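Local coordinates for putative fructosamine-3-kinase (Thermobifida fusca YX, PDB 3F7W), which is a putative fructosamine-3-kinase with a protein-kinase-like fold that probably transfers phosphate to sugar adducts on amines, at residues G39-V44 and M89-E94; L65-R70 and P188-G193; G69-S74 and A110-A115; R155-R160 and V265-F270; A162-D167 and A273-L278. One frame throughout, in Å; residues are numbered along the deposited sequence.

Contact 1: G39-V44 and M89-E94. With EDO (1,2-ethanediol), chain E.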
# COMPACT_ATOMS: atom_id res chain seq x y z
N GLY A 39 -22.53 15.48 12.55
CA GLY A 39 -21.49 16.16 11.79
C GLY A 39 -20.28 15.31 11.47
O GLY A 39 -19.43 15.73 10.68
N THR A 40 -20.16 14.12 12.07
CA THR A 40 -18.97 13.27 11.84
C THR A 40 -18.87 12.90 10.36
O THR A 40 -19.82 12.34 9.80
CB THR A 40 -19.01 11.96 12.64
OG1 THR A 40 -19.17 12.24 14.02
CG2 THR A 40 -17.74 11.11 12.42
N PRO A 41 -17.75 13.22 9.70
CA PRO A 41 -17.60 12.82 8.32
C PRO A 41 -16.90 11.47 8.19
O PRO A 41 -16.00 11.15 8.97
CB PRO A 41 -16.72 13.93 7.74
CG PRO A 41 -15.79 14.26 8.88
CD PRO A 41 -16.59 14.03 10.15
N LEU A 42 -17.30 10.72 7.17
CA LEU A 42 -16.78 9.42 6.84
C LEU A 42 -16.39 9.39 5.37
O LEU A 42 -17.08 9.97 4.53
CB LEU A 42 -17.84 8.36 7.09
CG LEU A 42 -18.42 8.18 8.49
CD1 LEU A 42 -19.47 7.05 8.43
CD2 LEU A 42 -17.28 7.89 9.50
N PHE A 43 -15.29 8.71 5.09
CA PHE A 43 -14.89 8.39 3.72
C PHE A 43 -15.43 6.99 3.44
O PHE A 43 -15.15 6.06 4.18
CB PHE A 43 -13.38 8.43 3.56
CG PHE A 43 -12.91 8.07 2.16
CD1 PHE A 43 -13.30 8.82 1.09
CD2 PHE A 43 -12.02 7.03 1.95
CE1 PHE A 43 -12.86 8.51 -0.19
CE2 PHE A 43 -11.57 6.74 0.66
CZ PHE A 43 -12.01 7.48 -0.39
N VAL A 44 -16.19 6.86 2.36
CA VAL A 44 -16.89 5.60 2.07
C VAL A 44 -16.56 5.16 0.63
O VAL A 44 -16.67 5.98 -0.32
CB VAL A 44 -18.41 5.75 2.28
CG1 VAL A 44 -19.17 4.48 1.92
CG2 VAL A 44 -18.73 6.23 3.76
N MSE A 89 -14.92 4.62 6.65
CA MSE A 89 -13.82 4.95 7.51
C MSE A 89 -13.79 6.41 7.83
O MSE A 89 -14.50 7.22 7.24
CB MSE A 89 -12.50 4.54 6.86
CG MSE A 89 -12.08 5.36 5.70
SE MSE A 89 -10.44 4.63 4.95
CE MSE A 89 -11.28 3.01 4.26
N GLU A 90 -12.91 6.75 8.76
CA GLU A 90 -12.62 8.13 9.12
C GLU A 90 -12.30 9.00 7.89
O GLU A 90 -11.51 8.60 7.02
CB GLU A 90 -11.45 8.05 10.10
CG GLU A 90 -10.93 9.29 10.65
CD GLU A 90 -9.79 9.03 11.65
OE1 GLU A 90 -9.33 7.85 11.79
OE2 GLU A 90 -9.37 10.01 12.28
N TRP A 91 -12.93 10.16 7.80
CA TRP A 91 -12.65 11.15 6.76
C TRP A 91 -11.47 12.01 7.19
O TRP A 91 -11.41 12.45 8.34
CB TRP A 91 -13.87 12.05 6.51
CG TRP A 91 -13.61 13.16 5.53
CD1 TRP A 91 -13.21 14.44 5.83
CD2 TRP A 91 -13.73 13.09 4.11
NE1 TRP A 91 -13.05 15.15 4.66
CE2 TRP A 91 -13.36 14.36 3.60
CE3 TRP A 91 -14.11 12.08 3.21
CZ2 TRP A 91 -13.36 14.64 2.23
CZ3 TRP A 91 -14.09 12.36 1.86
CH2 TRP A 91 -13.74 13.64 1.38
N VAL A 92 -10.56 12.24 6.26
CA VAL A 92 -9.37 13.05 6.49
C VAL A 92 -9.50 14.32 5.66
O VAL A 92 -9.71 14.26 4.46
CB VAL A 92 -8.07 12.29 6.06
CG1 VAL A 92 -6.83 13.15 6.38
CG2 VAL A 92 -7.97 10.95 6.76
N ASP A 93 -9.33 15.47 6.31
CA ASP A 93 -9.22 16.75 5.59
C ASP A 93 -7.76 17.10 5.44
O ASP A 93 -7.06 17.41 6.42
CB ASP A 93 -9.98 17.86 6.31
CG ASP A 93 -11.49 17.80 6.04
OD1 ASP A 93 -11.92 17.86 4.84
OD2 ASP A 93 -12.24 17.68 7.02
N GLU A 94 -7.30 17.04 4.20
CA GLU A 94 -5.87 17.19 3.91
C GLU A 94 -5.41 18.61 4.18
O GLU A 94 -6.18 19.58 4.11
CB GLU A 94 -5.57 16.88 2.46
CG GLU A 94 -5.89 15.49 2.03
CD GLU A 94 -5.63 15.30 0.55
OE1 GLU A 94 -4.46 15.46 0.12
OE2 GLU A 94 -6.60 14.95 -0.16
C1 EDO E . -17.06 9.88 15.82
O1 EDO E . -18.44 10.01 15.50
C2 EDO E . -16.79 8.77 16.83
O2 EDO E . -17.94 8.45 17.59
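F43 and M89 face each other as an antiparallel hydrogen-bonded pair, F43 N giving to M89 O at 2.7 Å and M89 N to F43 O at 2.9 Å, while L42 and E90 form the adjoining non-hydrogen-bonded pair. Beyond E90, W91 N reaches P41 O only in a weak bond of 3.4 Å. W91 CB packs on P41 CB at 3.6 Å, the proline and indole crossing at about a right angle. With CG anti to the backbone N (chi1 175°), the indole swings along strand 41-44, and its CZ3 meets F43 CD1 at 3.7 Å. M89, a selenomethionine, shares a sheet face with F43 and lies alongside it, its CG at the ring edge. W91 NE1 fixes the indole's rotation by donating to D93 OD1 at 2.9 Å, nearly straight (167°). Cutting W91 back to an alanine is likely to leave P41 and F43 without their shared apolar neighbour and D93 OD1 without this donor. Apolar contacts of P41, F43 and W91 leave E90 O and V92 N pointing to a bound molecule, probably from the crystallisation liquor, consistent with the segment leading from N-lobe sheet into interlobe hinge in protein-kinase-like folds; a nucleotide site remains tentative.

Contact 2: L65-R70 and P188-G193. With EDO (1,2-ethanediol), chain I.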
# COMPACT_ATOMS: atom_id res chain seq x y z
N LEU A 65 -6.49 -2.57 7.27
CA LEU A 65 -6.57 -1.33 8.06
C LEU A 65 -6.57 -1.64 9.57
O LEU A 65 -5.86 -0.96 10.35
CB LEU A 65 -7.81 -0.52 7.69
CG LEU A 65 -7.82 0.27 6.38
CD1 LEU A 65 -9.25 0.75 5.99
CD2 LEU A 65 -6.82 1.44 6.41
N ASP A 66 -7.31 -2.66 9.98
CA ASP A 66 -7.39 -3.02 11.39
C ASP A 66 -6.04 -3.47 11.90
O ASP A 66 -5.61 -3.12 13.00
CB ASP A 66 -8.45 -4.11 11.61
CG ASP A 66 -8.49 -4.62 13.04
OD1 ASP A 66 -8.92 -3.88 13.93
OD2 ASP A 66 -8.11 -5.78 13.26
N TRP A 67 -5.38 -4.29 11.11
CA TRP A 67 -4.12 -4.88 11.49
C TRP A 67 -2.99 -3.85 11.49
O TRP A 67 -2.15 -3.81 12.39
CB TRP A 67 -3.84 -6.04 10.54
CG TRP A 67 -2.56 -6.81 10.79
CD1 TRP A 67 -2.34 -7.76 11.75
CD2 TRP A 67 -1.38 -6.78 9.98
NE1 TRP A 67 -1.06 -8.27 11.63
CE2 TRP A 67 -0.46 -7.70 10.53
CE3 TRP A 67 -1.00 -6.06 8.84
CZ2 TRP A 67 0.81 -7.93 9.98
CZ3 TRP A 67 0.25 -6.27 8.30
CH2 TRP A 67 1.13 -7.21 8.85
N LEU A 68 -2.96 -3.00 10.49
CA LEU A 68 -1.92 -2.01 10.36
C LEU A 68 -2.06 -0.88 11.37
O LEU A 68 -1.06 -0.22 11.74
CB LEU A 68 -1.98 -1.49 8.91
CG LEU A 68 -0.84 -0.78 8.28
CD1 LEU A 68 0.40 -1.73 8.15
CD2 LEU A 68 -1.37 -0.24 6.91
N GLY A 69 -3.27 -0.71 11.92
CA GLY A 69 -3.60 0.46 12.71
C GLY A 69 -3.26 0.38 14.19
O GLY A 69 -3.55 1.29 14.92
N ARG A 70 -2.68 -0.74 14.61
CA ARG A 70 -2.39 -0.99 16.02
C ARG A 70 -0.93 -0.61 16.33
O ARG A 70 -0.08 -1.46 16.67
CB ARG A 70 -2.74 -2.44 16.39
CG ARG A 70 -4.18 -2.82 16.03
CD ARG A 70 -4.52 -4.24 16.39
NE ARG A 70 -5.18 -4.96 15.30
CZ ARG A 70 -5.37 -6.28 15.27
NH1 ARG A 70 -4.99 -7.05 16.28
NH2 ARG A 70 -5.94 -6.84 14.20
N PRO A 188 9.91 -9.55 9.68
CA PRO A 188 8.89 -8.91 8.86
C PRO A 188 8.27 -7.72 9.59
O PRO A 188 8.06 -7.77 10.81
CB PRO A 188 7.85 -10.01 8.63
CG PRO A 188 8.23 -11.14 9.43
CD PRO A 188 9.58 -10.96 9.99
N ALA A 189 8.01 -6.65 8.81
CA ALA A 189 7.36 -5.45 9.28
C ALA A 189 5.87 -5.45 8.89
O ALA A 189 5.48 -6.14 7.95
CB ALA A 189 8.05 -4.24 8.68
N ARG A 190 5.06 -4.70 9.63
CA ARG A 190 3.69 -4.42 9.21
C ARG A 190 3.74 -3.27 8.21
O ARG A 190 3.83 -2.11 8.60
CB ARG A 190 2.78 -4.04 10.38
CG ARG A 190 2.61 -5.11 11.38
CD ARG A 190 1.36 -4.95 12.21
NE ARG A 190 1.46 -5.91 13.26
CZ ARG A 190 0.47 -6.32 14.02
NH1 ARG A 190 -0.75 -5.80 13.90
NH2 ARG A 190 0.73 -7.23 14.95
N ILE A 191 3.69 -3.61 6.94
CA ILE A 191 3.82 -2.59 5.89
C ILE A 191 2.50 -2.24 5.24
O ILE A 191 1.58 -3.09 5.13
CB ILE A 191 4.90 -2.95 4.81
CG1 ILE A 191 4.48 -4.08 3.86
CG2 ILE A 191 6.25 -3.23 5.52
CD1 ILE A 191 5.38 -4.19 2.55
N HIS A 192 2.43 -0.99 4.79
CA HIS A 192 1.28 -0.47 4.07
C HIS A 192 1.08 -1.20 2.71
O HIS A 192 -0.04 -1.57 2.35
CB HIS A 192 1.46 1.04 3.90
CG HIS A 192 0.37 1.70 3.12
ND1 HIS A 192 0.34 1.68 1.74
CD2 HIS A 192 -0.70 2.43 3.52
CE1 HIS A 192 -0.73 2.35 1.33
NE2 HIS A 192 -1.38 2.81 2.38
N GLY A 193 2.15 -1.37 1.96
CA GLY A 193 2.16 -2.15 0.72
C GLY A 193 1.91 -1.39 -0.57
O GLY A 193 2.12 -1.94 -1.65
C1 EDO I . 10.48 -5.12 12.78
O1 EDO I . 9.19 -5.58 12.40
C2 EDO I . 11.18 -4.52 11.56
O2 EDO I . 11.93 -5.50 10.83
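R190 reaches across from strand 189-191 and lays its guanidinium flat on the indole of W67, the planes 9° apart and the centres separated by 3.9 Å. The whole arginine takes part. CG stands anti to the carbonyl carbon (chi1 -63°), and from there to NE the chain is extended, which carries the aliphatic part across the indole: CG meets CH2 and CZ2 of W67, and CD sits over the six-membered ring, 3.8 Å from its centroid in a CH-pi contact. The charged end then comes over the five-membered ring, with CZ 3.9 Å from that centroid as a cation-pi partner.

The same guanidinium is also held at its edge. R190 NH1 donates to W67 O at 2.9 Å with an angle of 150°; the oxygen lies in the guanidinium plane, although the donor is tilted from the carbonyl plane. R190 NE has a separate acceptor, G116 O, and W124 meets the W67 ring edge-to-face.

Next to this stack L68 packs against the backbone of residues 190-192. Its CD1 touches R190 O and I191 O, each at 3.5 Å, and CD2 packs on H192 CA at 3.9 Å. H192 NE2 is bonded to I210 O, and D222 holds H192 N and G193 N; the His-Gly-Asp run from H192 to D194 resembles the catalytic loop of kinase-like phosphotransferases.

One arginine thus satisfies the carbonyl of W67 near the end of helix 57-68 and covers an aromatic face, its rotation restricted by stack and bonds together. The stack and the two carbonyls probably help to offset the charge of this partly exposed arginine.

Contact 3: G69-S74 and A110-A115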
# COMPACT_ATOMS: atom_id res chain seq x y z
N GLY A 69 -3.27 -0.71 11.92
CA GLY A 69 -3.60 0.46 12.71
C GLY A 69 -3.26 0.38 14.19
O GLY A 69 -3.55 1.29 14.92
N ARG A 70 -2.68 -0.74 14.61
CA ARG A 70 -2.39 -0.99 16.02
C ARG A 70 -0.93 -0.61 16.33
O ARG A 70 -0.08 -1.46 16.67
CB ARG A 70 -2.74 -2.44 16.39
CG ARG A 70 -4.18 -2.82 16.03
CD ARG A 70 -4.52 -4.24 16.39
NE ARG A 70 -5.18 -4.96 15.30
CZ ARG A 70 -5.37 -6.28 15.27
NH1 ARG A 70 -4.99 -7.05 16.28
NH2 ARG A 70 -5.94 -6.84 14.20
N SER A 71 -0.62 0.65 16.11
CA SER A 71 0.59 1.24 16.68
C SER A 71 0.38 2.62 17.26
O SER A 71 -0.61 3.30 16.96
CB SER A 71 1.68 1.28 15.62
OG SER A 71 1.28 2.08 14.52
N PHE A 72 1.35 3.06 18.07
CA PHE A 72 1.28 4.39 18.72
C PHE A 72 1.35 5.49 17.68
O PHE A 72 2.25 5.47 16.83
CB PHE A 72 2.42 4.57 19.70
CG PHE A 72 2.32 5.83 20.53
CD1 PHE A 72 1.34 5.96 21.52
CD2 PHE A 72 3.18 6.88 20.33
CE1 PHE A 72 1.25 7.10 22.28
CE2 PHE A 72 3.09 8.04 21.08
CZ PHE A 72 2.12 8.15 22.07
N GLY A 73 0.45 6.47 17.77
CA GLY A 73 0.36 7.54 16.78
C GLY A 73 0.06 7.03 15.39
O GLY A 73 0.51 7.63 14.39
N SER A 74 -0.68 5.93 15.30
CA SER A 74 -1.00 5.30 14.04
C SER A 74 -1.45 6.32 12.99
O SER A 74 -2.34 7.15 13.26
CB SER A 74 -2.15 4.29 14.18
OG SER A 74 -2.47 3.76 12.90
N ALA A 110 7.69 4.43 11.48
CA ALA A 110 8.56 3.54 12.22
C ALA A 110 7.77 2.69 13.23
O ALA A 110 7.98 1.49 13.32
CB ALA A 110 9.70 4.34 12.94
N ALA A 111 6.87 3.31 13.99
CA ALA A 111 6.10 2.57 15.00
C ALA A 111 5.15 1.57 14.32
O ALA A 111 4.96 0.46 14.81
CB ALA A 111 5.31 3.54 15.89
N MSE A 112 4.59 1.98 13.19
CA MSE A 112 3.69 1.15 12.40
C MSE A 112 4.45 -0.10 11.95
O MSE A 112 4.00 -1.22 12.21
CB MSE A 112 3.16 1.88 11.15
CG MSE A 112 2.24 1.04 10.28
SE MSE A 112 1.63 2.06 8.76
CE MSE A 112 3.19 1.65 7.65
N HIS A 113 5.60 0.08 11.31
CA HIS A 113 6.41 -1.05 10.84
C HIS A 113 6.85 -1.99 11.98
O HIS A 113 6.77 -3.21 11.85
CB HIS A 113 7.66 -0.55 10.13
CG HIS A 113 7.40 0.04 8.78
ND1 HIS A 113 8.32 0.81 8.12
CD2 HIS A 113 6.33 -0.06 7.96
CE1 HIS A 113 7.85 1.14 6.94
NE2 HIS A 113 6.62 0.67 6.83
N LEU A 114 7.30 -1.40 13.08
CA LEU A 114 7.88 -2.17 14.19
C LEU A 114 6.86 -2.87 15.09
O LEU A 114 7.24 -3.63 15.98
CB LEU A 114 8.85 -1.29 14.98
CG LEU A 114 10.31 -1.33 14.47
CD1 LEU A 114 10.45 -1.12 12.95
CD2 LEU A 114 11.13 -0.31 15.19
N ALA A 115 5.57 -2.63 14.87
CA ALA A 115 4.54 -3.50 15.44
C ALA A 115 4.84 -4.95 15.06
O ALA A 115 4.56 -5.86 15.80
CB ALA A 115 3.16 -3.05 14.96
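R70 and S71 bring the loop after helix 57-68 against the C-terminal part of helix 99-114, consistent with the packing of the loop after helix C on the C-lobe in protein-kinase-like folds; the CA atoms of S71 and M112 are 5.3 Å apart. R70 contributes its backbone: the carbonyl O lies 4.0 Å from A115 CB, whereas in one of two modelled conformers the guanidinium forms a salt bridge with D66. S71 carries the centre of the contact. Its OG sits between the backbone N and the carbonyl carbon (chi1 61°), a rotamer that sends the hydroxyl to M112 CA at 3.3 Å while CB rests 3.5 Å from A111 O. No hydrogen bond joins the two segments here. F72 follows with its carbonyl, O to A111 CB 3.7 Å, while the phenyl ring leads away. The chain then reverses in a type II beta turn from S71 to S74, whose third position is G73, at a positive phi of 60° that favours glycine. G73 O is bonded by Q108 NE2, one turn earlier in the helix. The chemistry is that of small residues: two alanine methyls and one serine let two backbones approach closely, and a polar link is supplied by Q108 beside the segments.

Contact 4: R155-R160 and V265-F270; sequences RRAADR and VHVCLF
Two helices of the alpha-helical part of the chain pack here, A157 near the end of helix 141-159 against V267 and C268 near the end of helix 251-270. The segment axes approach to 9.0 Å and cross at 38°, running in broadly the same direction. Small side chains permit this: A157 CA is 5.2 Å from C268 CA, and the A157 methyl touches two partners, 3.9 Å from V267 CG1 and 3.9 Å from C268 SG. R156, extended from CG to NE (chi1 -173°), runs past the same sulfur, its CD 3.9 Å from SG. Beyond this apolar seam, two waters span the gap. Water 1 accepts from R156 NE at 2.8 Å and gives a weak bond to C268 O; water 2 accepts from R160 NE at 2.9 Å and donates to V267 O. R160 bends at chi3 (67°), which brings its guanidinium beside C268 O, and water 2 lies at its edge in plane while water 1 sits over its face. L131 from the neighbouring hairpin touches both R156 and C268. Close alanine-cysteine packing with a water-bridged arginine rim joins two helices, consistent with the mainly helical C-terminal lobe of a protein-kinase-like fold.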
# COMPACT_ATOMS: atom_id res chain seq x y z
N ARG A 155 5.21 -12.51 -15.13
CA ARG A 155 4.57 -13.42 -16.07
C ARG A 155 3.33 -12.79 -16.68
O ARG A 155 3.09 -12.92 -17.88
CB ARG A 155 4.19 -14.75 -15.40
CG ARG A 155 5.36 -15.51 -14.76
CD ARG A 155 6.34 -16.05 -15.78
NE ARG A 155 7.51 -16.64 -15.12
CZ ARG A 155 8.78 -16.33 -15.36
NH1 ARG A 155 9.11 -15.45 -16.29
NH2 ARG A 155 9.73 -16.96 -14.68
N ARG A 156 2.54 -12.09 -15.87
CA ARG A 156 1.34 -11.44 -16.37
C ARG A 156 1.67 -10.37 -17.42
O ARG A 156 1.05 -10.32 -18.47
CB ARG A 156 0.55 -10.82 -15.22
CG ARG A 156 -0.77 -10.29 -15.66
CD ARG A 156 -1.50 -9.62 -14.53
NE ARG A 156 -2.72 -9.03 -15.05
CZ ARG A 156 -3.86 -9.69 -15.24
NH1 ARG A 156 -3.95 -10.98 -14.94
NH2 ARG A 156 -4.91 -9.06 -15.74
N ALA A 157 2.65 -9.52 -17.13
CA ALA A 157 3.06 -8.45 -18.04
C ALA A 157 3.64 -9.04 -19.34
O ALA A 157 3.38 -8.56 -20.45
CB ALA A 157 4.05 -7.48 -17.35
N ALA A 158 4.42 -10.11 -19.21
CA ALA A 158 4.99 -10.79 -20.37
C ALA A 158 3.86 -11.37 -21.25
O ALA A 158 3.86 -11.21 -22.47
CB ALA A 158 5.97 -11.88 -19.93
N ASP A 159 2.88 -12.01 -20.61
CA ASP A 159 1.72 -12.57 -21.31
C ASP A 159 0.93 -11.52 -22.09
O ASP A 159 0.44 -11.79 -23.19
CB ASP A 159 0.79 -13.27 -20.31
CG ASP A 159 1.36 -14.58 -19.79
OD1 ASP A 159 2.41 -15.03 -20.29
OD2 ASP A 159 0.73 -15.16 -18.89
N ARG A 160 0.80 -10.33 -21.51
CA ARG A 160 0.07 -9.22 -22.14
C ARG A 160 0.93 -8.50 -23.17
O ARG A 160 0.46 -7.60 -23.85
CB ARG A 160 -0.37 -8.24 -21.05
CG ARG A 160 -1.38 -8.81 -20.06
CD ARG A 160 -1.34 -8.09 -18.73
NE ARG A 160 -1.79 -6.70 -18.80
CZ ARG A 160 -3.07 -6.33 -18.83
NH1 ARG A 160 -4.04 -7.25 -18.78
NH2 ARG A 160 -3.39 -5.05 -18.91
N VAL A 265 3.74 -4.24 -11.04
CA VAL A 265 2.30 -4.02 -10.89
C VAL A 265 1.85 -2.88 -11.81
O VAL A 265 0.82 -3.00 -12.46
CB VAL A 265 1.92 -3.76 -9.42
CG1 VAL A 265 0.43 -3.34 -9.30
CG2 VAL A 265 2.19 -5.02 -8.61
N HIS A 266 2.63 -1.81 -11.89
CA HIS A 266 2.24 -0.66 -12.72
C HIS A 266 2.21 -1.03 -14.21
O HIS A 266 1.29 -0.65 -14.95
CB HIS A 266 3.13 0.55 -12.45
CG HIS A 266 3.14 0.96 -11.01
ND1 HIS A 266 2.04 0.79 -10.19
CD2 HIS A 266 4.12 1.49 -10.24
CE1 HIS A 266 2.35 1.19 -8.97
NE2 HIS A 266 3.59 1.64 -8.97
N VAL A 267 3.20 -1.81 -14.63
CA VAL A 267 3.26 -2.25 -16.02
C VAL A 267 2.04 -3.14 -16.28
O VAL A 267 1.38 -3.01 -17.31
CB VAL A 267 4.58 -2.96 -16.35
CG1 VAL A 267 4.51 -3.59 -17.78
CG2 VAL A 267 5.72 -1.95 -16.32
N CYS A 268 1.69 -3.98 -15.31
CA CYS A 268 0.47 -4.81 -15.45
C CYS A 268 -0.80 -4.00 -15.59
O CYS A 268 -1.60 -4.27 -16.47
CB CYS A 268 0.32 -5.77 -14.28
SG CYS A 268 1.47 -7.16 -14.38
N LEU A 269 -0.97 -3.02 -14.71
CA LEU A 269 -2.20 -2.24 -14.61
C LEU A 269 -2.31 -1.13 -15.62
O LEU A 269 -3.42 -0.84 -16.09
CB LEU A 269 -2.35 -1.66 -13.20
CG LEU A 269 -2.69 -2.61 -12.08
CD1 LEU A 269 -2.71 -1.81 -10.76
CD2 LEU A 269 -4.00 -3.34 -12.35
N PHE A 270 -1.19 -0.51 -15.98
CA PHE A 270 -1.21 0.76 -16.73
C PHE A 270 -0.44 0.72 -18.04
O PHE A 270 -0.53 1.65 -18.83
CB PHE A 270 -0.74 1.91 -15.83
CG PHE A 270 -1.54 2.03 -14.56
CD1 PHE A 270 -2.88 2.36 -14.63
CD2 PHE A 270 -1.00 1.73 -13.31
CE1 PHE A 270 -3.66 2.43 -13.51
CE2 PHE A 270 -1.77 1.79 -12.18
CZ PHE A 270 -3.13 2.15 -12.29
O HOH W 1 -3.21 -6.25 -15.34
O HOH W 2 0.20 -4.62 -19.24

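Contact 5: A162-D167 and A273-L278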
# COMPACT_ATOMS: atom_id res chain seq x y z
N ALA A 162 3.54 -6.57 -22.64
CA ALA A 162 4.08 -5.31 -22.16
C ALA A 162 5.58 -5.40 -21.91
O ALA A 162 6.28 -4.39 -21.91
CB ALA A 162 3.37 -4.86 -20.89
N LEU A 163 6.06 -6.62 -21.70
CA LEU A 163 7.48 -6.87 -21.47
C LEU A 163 7.97 -7.91 -22.47
O LEU A 163 7.25 -8.84 -22.81
CB LEU A 163 7.72 -7.36 -20.04
CG LEU A 163 7.43 -6.42 -18.87
CD1 LEU A 163 7.73 -7.10 -17.55
CD2 LEU A 163 8.21 -5.10 -19.01
N THR A 164 9.21 -7.73 -22.94
CA THR A 164 9.82 -8.63 -23.93
C THR A 164 10.51 -9.80 -23.24
O THR A 164 10.77 -9.74 -22.03
CB THR A 164 10.92 -7.91 -24.74
OG1 THR A 164 11.96 -7.49 -23.84
CG2 THR A 164 10.36 -6.68 -25.47
N PRO A 165 10.84 -10.86 -23.99
CA PRO A 165 11.60 -11.95 -23.37
C PRO A 165 12.95 -11.51 -22.73
O PRO A 165 13.36 -12.05 -21.71
CB PRO A 165 11.82 -12.93 -24.53
CG PRO A 165 10.70 -12.61 -25.50
CD PRO A 165 10.51 -11.14 -25.40
N GLY A 166 13.58 -10.50 -23.33
CA GLY A 166 14.81 -9.90 -22.78
C GLY A 166 14.57 -9.15 -21.48
O GLY A 166 15.38 -9.24 -20.56
N ASP A 167 13.46 -8.43 -21.40
CA ASP A 167 13.01 -7.80 -20.14
C ASP A 167 12.82 -8.84 -19.04
O ASP A 167 13.32 -8.69 -17.94
CB ASP A 167 11.67 -7.09 -20.32
CG ASP A 167 11.73 -5.92 -21.27
OD1 ASP A 167 12.83 -5.37 -21.55
OD2 ASP A 167 10.64 -5.54 -21.74
N ALA A 273 3.94 2.65 -20.30
CA ALA A 273 4.50 3.89 -19.72
C ALA A 273 5.65 3.63 -18.75
O ALA A 273 6.65 4.36 -18.73
CB ALA A 273 3.41 4.71 -19.02
N TYR A 274 5.52 2.54 -18.00
CA TYR A 274 6.42 2.21 -16.91
C TYR A 274 7.47 1.17 -17.27
O TYR A 274 8.27 0.82 -16.42
CB TYR A 274 5.61 1.65 -15.75
CG TYR A 274 4.52 2.59 -15.34
CD1 TYR A 274 4.78 3.58 -14.39
CD2 TYR A 274 3.25 2.55 -15.96
CE1 TYR A 274 3.81 4.48 -14.00
CE2 TYR A 274 2.26 3.47 -15.57
CZ TYR A 274 2.56 4.42 -14.58
OH TYR A 274 1.63 5.35 -14.18
N ARG A 275 7.46 0.68 -18.50
CA ARG A 275 8.44 -0.32 -18.91
C ARG A 275 9.88 0.15 -18.78
O ARG A 275 10.72 -0.55 -18.19
CB ARG A 275 8.18 -0.79 -20.35
CG ARG A 275 9.23 -1.79 -20.84
CD ARG A 275 9.10 -2.13 -22.31
NE ARG A 275 10.24 -2.94 -22.73
CZ ARG A 275 11.41 -2.44 -23.13
NH1 ARG A 275 11.61 -1.13 -23.22
NH2 ARG A 275 12.39 -3.26 -23.46
N THR A 276 10.22 1.30 -19.36
CA THR A 276 11.62 1.71 -19.32
C THR A 276 12.10 1.91 -17.86
O THR A 276 13.23 1.55 -17.52
CB THR A 276 11.93 2.93 -20.21
OG1 THR A 276 11.19 4.05 -19.74
CG2 THR A 276 11.56 2.65 -21.65
N THR A 277 11.23 2.42 -17.00
CA THR A 277 11.61 2.59 -15.58
C THR A 277 11.87 1.22 -14.94
O THR A 277 12.84 1.02 -14.19
CB THR A 277 10.54 3.33 -14.78
OG1 THR A 277 10.25 4.58 -15.40
CG2 THR A 277 11.01 3.56 -13.33
N LEU A 278 11.00 0.27 -15.23
CA LEU A 278 11.21 -1.10 -14.75
C LEU A 278 12.58 -1.62 -15.20
O LEU A 278 13.36 -2.13 -14.39
CB LEU A 278 10.09 -2.02 -15.26
CG LEU A 278 10.29 -3.50 -14.92
CD1 LEU A 278 10.35 -3.74 -13.42
CD2 LEU A 278 9.23 -4.34 -15.60
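R275 and D167 supply the charged part of the contact. R275 NE donates to D167 OD2 at 2.8 Å, meeting it on the syn side 19° out of the carboxylate plane, and R275 NH2 adds a weak bond to D167 OD1 at 2.9 Å. This salt bridge is skewed, since carboxylate and guanidinium planes stand 46° apart. R275 gets there by a straight reach, CG anti to the backbone N (chi1 178°) and the chain extended to NE.

Hydrogen bonds within segment 162-167 position the acid. T164, the N-cap of helix 165-176, makes a capping box with D167: D167 N donates to T164 OG1 at 3.0 Å, and T164 N to D167 OD2 at 2.9 Å. OD2 is thus gripped by two donors. A leucine in place of R275 would probably leave the D167 carboxylate still bonded by T164 N but without its cationic mate.

In the apolar packing, L163 CD2 meets L278 CD2 at 3.6 Å, the leucines crossing at about a right angle, and touches R275 CG. Separately, the carbonyl A162 O lies beside the aliphatic R275 CD at 3.6 Å.

The starts of helices 165-176 and 275-286 are so joined, with L264 of helix 251-270 touching both leucines and L154 of helix 141-159 packing on L163.

Overall arrangement
From the N terminus, contact 1 closes first, pairing adjacent strands 41-46 and 86-90 around an excursion that includes helix 57-68. Contact 2 starts at the end of that helix and contact 3 in the loop after it, sharing G69 and R70, and both cross contact 1. Contact 3 closes on helix 99-114; contact 2 spans much further, to strand 189-191. They touch through R190 and H113, while M89 on L65 connects contacts 1 and 2. Contacts 4 and 5 open later, across the chain's centre from contact 1. They cross each other and contact 2, and meet at A157, A162 and V267, tying helices 141-159 and 165-176 to helices 251-270 and 275-286.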